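Local coordinates for exopolyphosphatase (Cytophaga hutchinsonii, PDB 3MDQ), which probably hydrolyses inorganic polyphosphate from the chain end, releasing orthophosphate, as a member of the Ppx/GppA phosphatase family, at residues Phe170-Pro175 against Val182-Tyr187; Lys249-Ser254 against Asp271-Ala276. All blocks are in the same frame, centred on the assembly; numbering follows the deposited sequence. Where two conformers were deposited one is given.

Contact 1 (Phe170-Pro175 against Val182-Tyr187); sequences FHVHDP and VMMHNY. With SO4 (sulfate ion), chain G.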
# COMPACT_ATOMS: atom_id res chain seq x y z
N PHE A 170 14.74 -7.16 11.63
CA PHE A 170 15.35 -6.39 12.69
C PHE A 170 14.52 -6.59 13.98
O PHE A 170 13.31 -6.86 13.91
CB PHE A 170 15.38 -4.92 12.35
CG PHE A 170 16.15 -4.59 11.09
CD1 PHE A 170 17.52 -4.80 11.04
CD2 PHE A 170 15.54 -4.08 10.00
CE1 PHE A 170 18.25 -4.48 9.88
CE2 PHE A 170 16.27 -3.80 8.83
CZ PHE A 170 17.63 -3.97 8.81
N HIS A 171 15.18 -6.51 15.12
CA HIS A 171 14.49 -6.51 16.41
C HIS A 171 14.27 -5.06 16.84
O HIS A 171 15.17 -4.40 17.39
CB HIS A 171 15.28 -7.25 17.46
CG HIS A 171 14.62 -7.26 18.80
ND1 HIS A 171 15.28 -7.58 19.97
CD2 HIS A 171 13.35 -6.95 19.17
CE1 HIS A 171 14.45 -7.50 20.99
NE2 HIS A 171 13.27 -7.11 20.53
N VAL A 172 13.05 -4.56 16.60
CA VAL A 172 12.67 -3.24 17.05
C VAL A 172 11.98 -3.43 18.39
O VAL A 172 11.11 -4.28 18.53
CB VAL A 172 11.67 -2.61 16.07
CG1 VAL A 172 11.32 -1.21 16.55
CG2 VAL A 172 12.28 -2.62 14.62
N HIS A 173 12.41 -2.66 19.38
CA HIS A 173 11.88 -2.81 20.73
C HIS A 173 10.51 -2.16 20.88
O HIS A 173 10.08 -1.34 20.06
CB HIS A 173 12.86 -2.26 21.75
CG HIS A 173 14.14 -3.04 21.79
ND1 HIS A 173 15.17 -2.80 20.90
CD2 HIS A 173 14.53 -4.07 22.57
CE1 HIS A 173 16.15 -3.66 21.15
NE2 HIS A 173 15.80 -4.42 22.18
N ASP A 174 9.80 -2.56 21.93
CA ASP A 174 8.43 -2.17 22.20
C ASP A 174 8.36 -1.53 23.58
O ASP A 174 8.26 -2.26 24.62
CB ASP A 174 7.58 -3.43 22.19
CG ASP A 174 6.12 -3.18 22.42
OD1 ASP A 174 5.62 -2.14 21.99
OD2 ASP A 174 5.46 -4.07 22.99
N PRO A 175 8.44 -0.20 23.66
CA PRO A 175 8.47 0.80 22.59
C PRO A 175 9.87 1.04 22.02
O PRO A 175 10.88 0.55 22.54
CB PRO A 175 7.95 2.04 23.29
CG PRO A 175 8.52 1.90 24.64
CD PRO A 175 8.36 0.43 24.97
N VAL A 182 18.55 4.57 15.26
CA VAL A 182 19.84 4.54 14.56
C VAL A 182 19.85 3.36 13.56
O VAL A 182 20.23 3.48 12.39
CB VAL A 182 21.03 4.43 15.53
CG1 VAL A 182 22.37 4.22 14.75
CG2 VAL A 182 21.10 5.70 16.45
N MSE A 183 19.46 2.18 14.03
CA MSE A 183 19.41 0.97 13.21
C MSE A 183 18.56 1.22 11.96
O MSE A 183 18.97 0.88 10.82
CB MSE A 183 18.84 -0.18 14.04
CG MSE A 183 18.30 -1.39 13.28
SE MSE A 183 17.77 -2.75 14.54
CE MSE A 183 16.06 -2.03 14.92
N MSE A 184 17.36 1.78 12.13
CA MSE A 184 16.46 1.87 10.97
C MSE A 184 16.91 2.90 9.95
O MSE A 184 16.92 2.67 8.73
CB MSE A 184 14.98 2.14 11.39
CG MSE A 184 14.35 1.04 12.25
SE MSE A 184 14.60 -0.73 11.55
CE MSE A 184 13.98 -0.47 9.78
N HIS A 185 17.36 4.05 10.44
CA HIS A 185 17.82 5.09 9.52
C HIS A 185 19.16 4.76 8.86
O HIS A 185 19.45 5.22 7.74
CB HIS A 185 17.84 6.45 10.21
CG HIS A 185 16.46 6.99 10.49
ND1 HIS A 185 15.65 7.50 9.49
CD2 HIS A 185 15.73 7.05 11.63
CE1 HIS A 185 14.49 7.85 10.01
NE2 HIS A 185 14.52 7.60 11.30
N ASN A 186 19.99 3.99 9.55
CA ASN A 186 21.19 3.47 8.90
C ASN A 186 20.83 2.52 7.77
O ASN A 186 21.41 2.56 6.69
CB ASN A 186 22.06 2.77 9.92
CG ASN A 186 23.35 2.22 9.31
OD1 ASN A 186 24.21 2.99 8.89
ND2 ASN A 186 23.50 0.90 9.32
N TYR A 187 19.90 1.63 8.03
CA TYR A 187 19.44 0.71 6.98
C TYR A 187 18.83 1.48 5.82
O TYR A 187 19.14 1.20 4.65
CB TYR A 187 18.45 -0.28 7.51
CG TYR A 187 17.91 -1.25 6.50
CD1 TYR A 187 18.74 -2.15 5.87
CD2 TYR A 187 16.57 -1.30 6.18
CE1 TYR A 187 18.26 -3.08 4.96
CE2 TYR A 187 16.09 -2.22 5.28
CZ TYR A 187 16.92 -3.10 4.67
OH TYR A 187 16.45 -4.02 3.77
S SO4 G . 11.15 -5.92 23.36
O1 SO4 G . 12.45 -6.46 23.78
O2 SO4 G . 11.06 -6.28 21.93
O3 SO4 G . 11.05 -4.53 23.67
O4 SO4 G . 10.07 -6.60 24.08
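Phe170 and Met183 bring the two backbones nearest, with 8.4 Å between their CA atoms, where the non-helical segment 170-175 passes helix 178-191. Phe170 is the first residue to leave helical geometry after helix 163-169, and its side chain points toward the next helix. With CG anti to the carbonyl carbon (chi1 -60°), its ring reaches Met183, Met184 and Tyr187. The far end of the ring meets Tyr187. Phe170 CZ sits 3.6 Å from Tyr187 CG, over one face of the tyrosine ring and offset toward its rim. The planes stand at 68°, which makes an edge-to-face stack with centroids 4.9 Å apart. Both methionines are selenomethionines. Met183 runs past Phe170 in the opposite direction, with SE 3.9 Å from Phe170 CB, a Met-aromatic contact oblique to the ring. Its methyl CE continues to the carbonyl O of His171 and to Val172 CG2. Met184 has two conformers; in the one given, Met184 SE lies 3.8 Å from Phe170 CD2, also oblique to the ring. With an alanine here instead of Phe170, the Tyr187 face and Met183 SE are likely to lose their aromatic partner and a gap to open between loop and helix. Beyond this patch the loop binds a sulfate, probably from the crystallisation liquor. His171 NE2 donates to sulfate O2 at 2.7 Å, in the imidazole plane and nearly straight (166°). The backbone N of Asp174 donates to sulfate O3 at 2.9 Å. No hydrogen bond joins 170-175 to 182-187, so between these segments the contact rests on aromatic, selenium and methyl groups; the polar link to the same helix is His173 ND1 to Asp180 OD1, nearer its start.

Contact 2 (Lys249-Ser254 against Asp271-Ala276); sequences KQLVAS and DMVVVA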
# COMPACT_ATOMS: atom_id res chain seq x y z
N LYS A 249 5.51 11.47 16.78
CA LYS A 249 5.95 11.44 18.18
C LYS A 249 5.06 10.47 18.97
O LYS A 249 5.56 9.65 19.78
CB LYS A 249 5.94 12.85 18.79
CG LYS A 249 7.06 13.69 18.33
CD LYS A 249 6.85 15.13 18.85
CE LYS A 249 7.99 16.06 18.50
NZ LYS A 249 7.58 17.49 18.69
N GLN A 250 3.76 10.52 18.71
CA GLN A 250 2.79 9.64 19.39
C GLN A 250 3.10 8.17 19.10
O GLN A 250 3.21 7.35 20.01
CB GLN A 250 1.34 10.00 18.98
CG GLN A 250 0.32 9.01 19.48
CD GLN A 250 -1.07 9.23 18.94
OE1 GLN A 250 -1.33 10.24 18.28
NE2 GLN A 250 -1.96 8.28 19.21
N LEU A 251 3.31 7.83 17.83
CA LEU A 251 3.49 6.42 17.48
C LEU A 251 4.88 5.91 17.88
O LEU A 251 4.99 4.76 18.31
CB LEU A 251 3.23 6.24 15.98
CG LEU A 251 1.77 6.39 15.62
CD1 LEU A 251 1.59 6.55 14.07
CD2 LEU A 251 0.91 5.22 16.12
N VAL A 252 5.92 6.73 17.78
CA VAL A 252 7.26 6.30 18.24
C VAL A 252 7.22 6.00 19.76
O VAL A 252 7.89 5.07 20.23
CB VAL A 252 8.34 7.30 17.84
CG1 VAL A 252 9.65 7.04 18.60
CG2 VAL A 252 8.50 7.26 16.34
N ALA A 253 6.46 6.76 20.53
CA ALA A 253 6.38 6.54 21.98
C ALA A 253 5.52 5.33 22.36
O ALA A 253 5.62 4.83 23.45
CB ALA A 253 5.84 7.80 22.70
N SER A 254 4.63 4.93 21.46
CA SER A 254 3.61 3.95 21.71
C SER A 254 4.12 2.52 21.84
O SER A 254 5.12 2.13 21.24
CB SER A 254 2.51 4.01 20.62
OG SER A 254 2.98 3.41 19.40
N ASP A 271 1.51 -3.68 14.14
CA ASP A 271 2.84 -4.26 14.28
C ASP A 271 3.93 -3.50 13.53
O ASP A 271 5.05 -3.39 14.04
CB ASP A 271 2.87 -5.69 13.80
CG ASP A 271 2.03 -6.62 14.65
OD1 ASP A 271 1.74 -6.28 15.81
OD2 ASP A 271 1.68 -7.70 14.10
N MSE A 272 3.62 -2.98 12.34
CA MSE A 272 4.64 -2.36 11.49
C MSE A 272 4.59 -0.83 11.40
O MSE A 272 5.51 -0.23 10.83
CB MSE A 272 4.54 -2.93 10.08
CG MSE A 272 3.24 -2.65 9.42
SE MSE A 272 3.48 -3.04 7.54
CE MSE A 272 3.80 -1.20 6.92
N VAL A 273 3.56 -0.20 11.96
CA VAL A 273 3.34 1.23 11.72
C VAL A 273 4.46 2.13 12.23
O VAL A 273 4.68 3.19 11.65
CB VAL A 273 1.93 1.68 12.19
CG1 VAL A 273 1.86 1.77 13.70
CG2 VAL A 273 1.52 2.99 11.51
N VAL A 274 5.15 1.71 13.29
CA VAL A 274 6.25 2.55 13.81
C VAL A 274 7.46 2.57 12.82
O VAL A 274 8.01 3.64 12.49
CB VAL A 274 6.67 2.14 15.20
CG1 VAL A 274 7.75 3.17 15.71
CG2 VAL A 274 5.44 2.11 16.16
N VAL A 275 7.86 1.41 12.30
CA VAL A 275 8.90 1.42 11.28
C VAL A 275 8.47 2.13 10.02
O VAL A 275 9.26 2.81 9.36
CB VAL A 275 9.47 -0.01 11.00
CG1 VAL A 275 10.17 -0.55 12.27
CG2 VAL A 275 8.42 -1.00 10.52
N ALA A 276 7.18 2.04 9.68
CA ALA A 276 6.65 2.76 8.56
C ALA A 276 6.77 4.27 8.76
O ALA A 276 7.19 4.98 7.82
CB ALA A 276 5.18 2.32 8.30
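Helix-helix packing in the second half of an actin-like ATPase fold brings Leu251 and Val252, near the C-terminal end of helix 241-253, against Val273 and Val274 of helix 267-286. The local axes approach to 9.2 Å, and their directions differ by 126°. Val252 and Val274 are nearest in backbone, with CA atoms 5.9 Å apart. Val274 gives the largest share of the contact and takes part in three of its four residue pairs. Its two methyls divide the work. CG1 is anti to the backbone N (chi1 -175°), which puts CG2 beside that N and against the Leu251 carbonyl. Val274 CG2 lies 3.4 Å from Leu251 O. Val274 CG1 comes 4.1 Å from Val252 CA, with Val252 CG2 slightly farther off. Next to it, Leu251 CD2 meets Val273 CG1 at 4.3 Å, a loose methyl contact. The carbonyl beside Val274 CG2 is already well used. Leu251 O accepts Ser254 N at 3.2 Å and Ser254 OG at 2.7 Å. The hydroxyl comes in at a C=O...O angle of 123°. Leu251 O thus has two donors from its own segment, and the Val274 methyl packs beside it. The other helix is kinked here, as the N atoms of Val274 and Val275 lack bonds to the preceding turn. Ser254 OG is also hydrogen-bonded to Arg259 NH1 of helix 256-260, and Arg259 touches Leu251, Val273 and Val274. Leu217 of helix 212-225 also touches Leu251, and Val275 touches Leu166 and Ile167 of helix 163-169. In chain order helix 241-253 follows strand 236-240 and helix 267-286 precedes strand 291-295; these two strands lie side by side, antiparallel, in the six-stranded sheet.

Contacts 1 and 2 follow one another along the chain, and their centres lie about 11 Å apart. They touch directly. Val172 CG2 of contact 1 packs 3.8 Å from Val275 CG1 of contact 2, so this loop valine borders both helices 178-191 and 267-286. At the other end of the loop, Pro175 CB lies 3.5 Å from Ser254 O, and Met176, just beyond it, touches Val274. Arg256 adds a polar bridge: its backbone N bonds to Asp174 OD1, while its NE forms a salt bridge with Asp271 OD1. The sulfate belongs to the contact 1 side, at His171 and Asp174, and its position alone does not identify an active site.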